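Side-chain contacts in glycerate 2-kinase (Pyrococcus horikoshii, PDB 1X3L), which phosphorylates D-glycerate to 2-phosphoglycerate with ATP and magnesium, and accepts several other nucleotides or pyrophosphate as phosphate donor: residues L11-E16 and I430-S435; L302-I307 and A360-F365. One frame throughout, in Å; residues are numbered along the deposited sequence. Where two conformers were deposited one is given.

Contact 1: residues L11-E16 and I430-S435. With EDO (1,2-ethanediol), chain C.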
loop_
_atom_site.group_PDB
_atom_site.type_symbol
_atom_site.label_atom_id
_atom_site.label_comp_id
_atom_site.label_asym_id
_atom_site.label_seq_id
_atom_site.Cartn_x
_atom_site.Cartn_y
_atom_site.Cartn_z
ATOM N N LEU A 11 -6.792 -7.066 -20.063
ATOM C CA LEU A 11 -6.861 -7.992 -18.933
ATOM C C LEU A 11 -5.495 -8.606 -18.622
ATOM O O LEU A 11 -5.180 -8.898 -17.465
ATOM C CB LEU A 11 -7.907 -9.076 -19.208
ATOM C CG LEU A 11 -9.342 -8.531 -19.257
ATOM C CD1 LEU A 11 -10.327 -9.642 -19.649
ATOM C CD2 LEU A 11 -9.709 -7.961 -17.902
ATOM N N ARG A 12 -4.682 -8.786 -19.658
ATOM C CA ARG A 12 -3.337 -9.330 -19.485
ATOM C C ARG A 12 -2.485 -8.347 -18.669
ATOM O O ARG A 12 -1.719 -8.745 -17.793
ATOM C CB ARG A 12 -2.693 -9.568 -20.855
ATOM C CG ARG A 12 -1.309 -10.181 -20.799
ATOM C CD ARG A 12 -0.761 -10.486 -22.196
ATOM N NE ARG A 12 0.636 -10.914 -22.141
ATOM C CZ ARG A 12 1.032 -12.171 -21.966
ATOM N NH1 ARG A 12 0.135 -13.140 -21.832
ATOM N NH2 ARG A 12 2.328 -12.463 -21.919
ATOM N N LEU A 13 -2.632 -7.061 -18.958
ATOM C CA LEU A 13 -1.884 -6.019 -18.263
ATOM C C LEU A 13 -2.380 -5.853 -16.822
ATOM O O LEU A 13 -1.604 -5.522 -15.929
ATOM C CB LEU A 13 -1.997 -4.697 -19.032
ATOM C CG LEU A 13 -1.398 -4.736 -20.445
ATOM C CD1 LEU A 13 -1.628 -3.410 -21.156
ATOM C CD2 LEU A 13 0.098 -5.039 -20.363
ATOM N N VAL A 14 -3.673 -6.079 -16.598
ATOM C CA VAL A 14 -4.217 -5.990 -15.248
ATOM C C VAL A 14 -3.576 -7.110 -14.418
ATOM O O VAL A 14 -3.164 -6.897 -13.275
ATOM C CB VAL A 14 -5.752 -6.184 -15.228
ATOM C CG1 VAL A 14 -6.216 -6.432 -13.788
ATOM C CG2 VAL A 14 -6.450 -4.941 -15.810
ATOM N N GLY A 15 -3.502 -8.301 -15.001
ATOM C CA GLY A 15 -2.904 -9.433 -14.314
ATOM C C GLY A 15 -1.460 -9.165 -13.915
ATOM O O GLY A 15 -1.023 -9.565 -12.832
ATOM N N GLU A 16 -0.716 -8.486 -14.786
ATOM C CA GLU A 16 0.684 -8.163 -14.504
ATOM C C GLU A 16 0.818 -7.227 -13.304
ATOM O O GLU A 16 1.703 -7.399 -12.470
ATOM C CB GLU A 16 1.345 -7.515 -15.724
ATOM C CG GLU A 16 1.702 -8.488 -16.829
ATOM C CD GLU A 16 2.737 -9.510 -16.385
ATOM O OE1 GLU A 16 3.840 -9.102 -15.962
ATOM O OE2 GLU A 16 2.447 -10.721 -16.460
ATOM N N ILE A 430 -5.629 1.875 -16.892
ATOM C CA ILE A 430 -4.838 1.578 -18.073
ATOM C C ILE A 430 -5.639 2.027 -19.288
ATOM O O ILE A 430 -6.785 1.611 -19.458
ATOM C CB ILE A 430 -4.550 0.071 -18.197
ATOM C CG1 ILE A 430 -3.821 -0.435 -16.947
ATOM C CG2 ILE A 430 -3.705 -0.193 -19.440
ATOM C CD1 ILE A 430 -3.548 -1.955 -16.964
ATOM N N ALA A 431 -5.055 2.893 -20.113
ATOM C CA ALA A 431 -5.736 3.361 -21.317
ATOM C C ALA A 431 -4.982 2.841 -22.538
ATOM O O ALA A 431 -3.781 3.072 -22.690
ATOM C CB ALA A 431 -5.796 4.892 -21.338
ATOM N N ILE A 432 -5.686 2.132 -23.410
ATOM C CA ILE A 432 -5.055 1.572 -24.594
ATOM C C ILE A 432 -5.648 2.133 -25.874
ATOM O O ILE A 432 -6.865 2.190 -26.027
ATOM C CB ILE A 432 -5.218 0.032 -24.635
ATOM C CG1 ILE A 432 -4.685 -0.589 -23.342
ATOM C CG2 ILE A 432 -4.493 -0.533 -25.852
ATOM C CD1 ILE A 432 -5.023 -2.059 -23.190
ATOM N N VAL A 433 -4.784 2.571 -26.784
ATOM C CA VAL A 433 -5.237 3.063 -28.083
ATOM C C VAL A 433 -4.444 2.252 -29.105
ATOM O O VAL A 433 -3.220 2.329 -29.158
ATOM C CB VAL A 433 -4.955 4.561 -28.282
ATOM C CG1 VAL A 433 -5.547 5.021 -29.610
ATOM C CG2 VAL A 433 -5.554 5.367 -27.137
ATOM N N THR A 434 -5.143 1.453 -29.902
ATOM C CA THR A 434 -4.473 0.613 -30.883
ATOM C C THR A 434 -4.380 1.245 -32.263
ATOM O O THR A 434 -3.543 0.855 -33.073
ATOM C CB THR A 434 -5.182 -0.746 -31.005
ATOM O OG1 THR A 434 -6.571 -0.536 -31.286
ATOM C CG2 THR A 434 -5.056 -1.531 -29.706
ATOM N N SER A 435 -5.222 2.232 -32.533
ATOM C CA SER A 435 -5.207 2.865 -33.843
ATOM C C SER A 435 -5.935 4.201 -33.832
ATOM O O SER A 435 -6.780 4.444 -32.971
ATOM C CB SER A 435 -5.861 1.926 -34.862
ATOM O OG SER A 435 -5.864 2.494 -36.156
HETATM C C1 EDO C . -7.787 -12.103 -17.396
HETATM O O1 EDO C . -6.526 -12.326 -18.058
HETATM C C2 EDO C . -7.582 -11.718 -15.919
HETATM O O2 EDO C . -6.811 -10.507 -15.793
#
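A single methyl, CD1 of I430, slots against helix 11-16 between two successive residues, L13 and V14, and the helix comes from almost the opposite end of the chain. CD1 of I430 lies 3.8 Å from CB of L13. It is also 4.1 Å from the backbone N of V14 and 4.3 Å from CG2 of V14, so the tip of the isoleucine meets the helix at its backbone as well as at its side chains. The chain of I430 is extended to do this: CG1 stands anti to the carbonyl carbon and CD1 continues straight on (chi2 177°), while the other branch, CG2, stays back near the strand and meets CD1 of L13 at 4.2 Å. The side chains of L13 and I430 slant across one another. With I432, two residues further along the strand and on the same face, L13 meets differently: the two CD1 methyls approach end to end, 4.2 Å apart. The side-chain contacts are all apolar, and L13, V14, I430 and I432 are all buried. Elsewhere on the helix, O of L11 accepts a hydrogen bond from O2 of a 1,2-ethanediol at 2.8 Å, probably a leftover of the crystallisation liquor. The helix segment runs roughly antiparallel to the strand, at 148°, with the axes 10.1 Å apart, as a helix laid on one face of a sheet. Helix 268-281 packs beside it, I275 touching both L13 and I430 and E278 forming a salt bridge with R12, while V363 and F365 of the adjacent strand 359-366 continue the floor under V14.

Contact 2: residues L302-I307 and A360-F365; sequences LFIGSI and ALIVAF
I304 and I362 make a helix-on-sheet contact in an alpha/beta layered domain, where helix 297-314 packs on one face of the mixed sheet containing strand 359-366. Reading the helix from its first residue, L302 gives its carbonyl O to the N of S306, an ordinary helical bond, and its side chain turns to S350 of helix 343-351 instead of to the strand. At F303 the carbonyl O accepts from N of I307 at 3.2 Å; a further bond to it from OG of S306 is seen in one of two deposited conformers of that serine and is less certain. I304 follows, pointing at the strand and buried; its CG2 branch, anti to the backbone N, touches I362, while its side chain also packs on V429 of strand 427-435 and F326 of strand 322-328. One isoleucine thus spans three strands. G305 brings the backbone close, with its CA 4.5 Å from CD1 of I362, and its CA is the nearest to the CA of I362 across the two segments, at 8.4 Å. I307 lies on L324 of strand 322-328. On the strand, I362 answers with its extended branch: CG1 lies beside the backbone N and CD1 trans beyond it (chi2 178°), carrying the methyl to the helix. The two side chains pass at a slant, and the contact closes with CG2 of I304 3.9 Å from CD1 of I362.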
loop_
_atom_site.group_PDB
_atom_site.type_symbol
_atom_site.label_atom_id
_atom_site.label_comp_id
_atom_site.label_asym_id
_atom_site.label_seq_id
_atom_site.Cartn_x
_atom_site.Cartn_y
_atom_site.Cartn_z
ATOM N N LEU A 302 -13.165 11.635 -17.259
ATOM C CA LEU A 302 -13.331 12.605 -18.334
ATOM C C LEU A 302 -11.970 13.081 -18.831
ATOM O O LEU A 302 -11.782 13.278 -20.026
ATOM C CB LEU A 302 -14.149 13.812 -17.854
ATOM C CG LEU A 302 -15.652 13.620 -17.608
ATOM C CD1 LEU A 302 -16.276 14.948 -17.156
ATOM C CD2 LEU A 302 -16.327 13.149 -18.883
ATOM N N PHE A 303 -11.020 13.254 -17.915
ATOM C CA PHE A 303 -9.691 13.734 -18.284
ATOM C C PHE A 303 -8.878 12.677 -19.037
ATOM O O PHE A 303 -8.252 12.981 -20.048
ATOM C CB PHE A 303 -8.956 14.240 -17.031
ATOM C CG PHE A 303 -9.671 15.392 -16.337
ATOM C CD1 PHE A 303 -10.163 16.467 -17.074
ATOM C CD2 PHE A 303 -9.866 15.400 -14.959
ATOM C CE1 PHE A 303 -10.836 17.521 -16.453
ATOM C CE2 PHE A 303 -10.549 16.468 -14.327
ATOM C CZ PHE A 303 -11.029 17.521 -15.077
ATOM N N ILE A 304 -8.902 11.438 -18.559
ATOM C CA ILE A 304 -8.190 10.360 -19.239
ATOM C C ILE A 304 -8.850 10.153 -20.604
ATOM O O ILE A 304 -8.175 9.937 -21.617
ATOM C CB ILE A 304 -8.238 9.058 -18.406
ATOM C CG1 ILE A 304 -7.375 9.231 -17.151
ATOM C CG2 ILE A 304 -7.747 7.882 -19.235
ATOM C CD1 ILE A 304 -7.541 8.141 -16.098
ATOM N N GLY A 305 -10.177 10.255 -20.628
ATOM C CA GLY A 305 -10.901 10.112 -21.877
ATOM C C GLY A 305 -10.529 11.204 -22.873
ATOM O O GLY A 305 -10.451 10.941 -24.073
ATOM N N SER A 306 -10.288 12.422 -22.388
ATOM C CA SER A 306 -9.929 13.536 -23.275
ATOM C C SER A 306 -8.559 13.318 -23.915
ATOM O O SER A 306 -8.332 13.715 -25.058
ATOM C CB SER A 306 -9.926 14.873 -22.520
ATOM O OG SER A 306 -8.839 14.965 -21.617
ATOM N N ILE A 307 -7.644 12.696 -23.178
ATOM C CA ILE A 307 -6.319 12.426 -23.719
ATOM C C ILE A 307 -6.433 11.307 -24.760
ATOM O O ILE A 307 -5.786 11.353 -25.805
ATOM C CB ILE A 307 -5.330 12.022 -22.604
ATOM C CG1 ILE A 307 -5.100 13.213 -21.664
ATOM C CG2 ILE A 307 -4.008 11.556 -23.218
ATOM C CD1 ILE A 307 -4.233 12.886 -20.464
ATOM N N ALA A 360 -10.092 2.007 -28.713
ATOM C CA ALA A 360 -9.445 2.193 -27.429
ATOM C C ALA A 360 -10.143 1.440 -26.312
ATOM O O ALA A 360 -11.289 1.006 -26.450
ATOM C CB ALA A 360 -9.396 3.683 -27.098
ATOM N N LEU A 361 -9.438 1.289 -25.200
ATOM C CA LEU A 361 -9.988 0.605 -24.045
ATOM C C LEU A 361 -9.461 1.271 -22.793
ATOM O O LEU A 361 -8.330 1.758 -22.766
ATOM C CB LEU A 361 -9.595 -0.878 -24.056
ATOM C CG LEU A 361 -10.053 -1.756 -22.880
ATOM C CD1 LEU A 361 -10.247 -3.193 -23.338
ATOM C CD2 LEU A 361 -9.028 -1.689 -21.754
ATOM N N ILE A 362 -10.308 1.336 -21.775
ATOM C CA ILE A 362 -9.914 1.900 -20.499
ATOM C C ILE A 362 -10.359 0.933 -19.416
ATOM O O ILE A 362 -11.531 0.548 -19.350
ATOM C CB ILE A 362 -10.572 3.275 -20.219
ATOM C CG1 ILE A 362 -9.929 4.357 -21.092
ATOM C CG2 ILE A 362 -10.393 3.642 -18.741
ATOM C CD1 ILE A 362 -10.536 5.741 -20.917
ATOM N N VAL A 363 -9.414 0.509 -18.588
ATOM C CA VAL A 363 -9.754 -0.371 -17.485
ATOM C C VAL A 363 -9.196 0.285 -16.225
ATOM O O VAL A 363 -8.005 0.593 -16.150
ATOM C CB VAL A 363 -9.177 -1.806 -17.687
ATOM C CG1 VAL A 363 -7.679 -1.765 -17.891
ATOM C CG2 VAL A 363 -9.529 -2.675 -16.487
ATOM N N ALA A 364 -10.073 0.542 -15.260
ATOM C CA ALA A 364 -9.680 1.169 -13.996
ATOM C C ALA A 364 -10.011 0.165 -12.898
ATOM O O ALA A 364 -11.134 -0.322 -12.824
ATOM C CB ALA A 364 -10.463 2.462 -13.782
ATOM N N PHE A 365 -9.042 -0.141 -12.044
ATOM C CA PHE A 365 -9.277 -1.120 -10.996
ATOM C C PHE A 365 -8.482 -0.862 -9.728
ATOM O O PHE A 365 -7.412 -0.266 -9.763
ATOM C CB PHE A 365 -8.939 -2.518 -11.528
ATOM C CG PHE A 365 -7.492 -2.687 -11.908
ATOM C CD1 PHE A 365 -6.613 -3.373 -11.072
ATOM C CD2 PHE A 365 -7.002 -2.146 -13.092
ATOM C CE1 PHE A 365 -5.264 -3.518 -11.413
ATOM C CE2 PHE A 365 -5.657 -2.283 -13.441
ATOM C CZ PHE A 365 -4.789 -2.970 -12.598
#

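Contacts 1 and 2 have centres 11 Å apart and meet on adjacent antiparallel strands, 427-435 and 359-366, of one mixed sheet. Backbone pairing joins them directly: N of I432 lies 2.7 Å from O of L361, and N of I430 2.8 Å from O of V363, both probable hydrogen bonds. Helix 6-20 covers one face of this sheet and helix 297-314 the other, so together the contacts describe a three-layer alpha/beta/alpha arrangement, with the mixed sheet in the middle. Along the chain, contact 2 is nested inside the long span closed by contact 1. The N-terminal helix thereby packs with the last strand, tying the two ends of the polypeptide into the same layered domain.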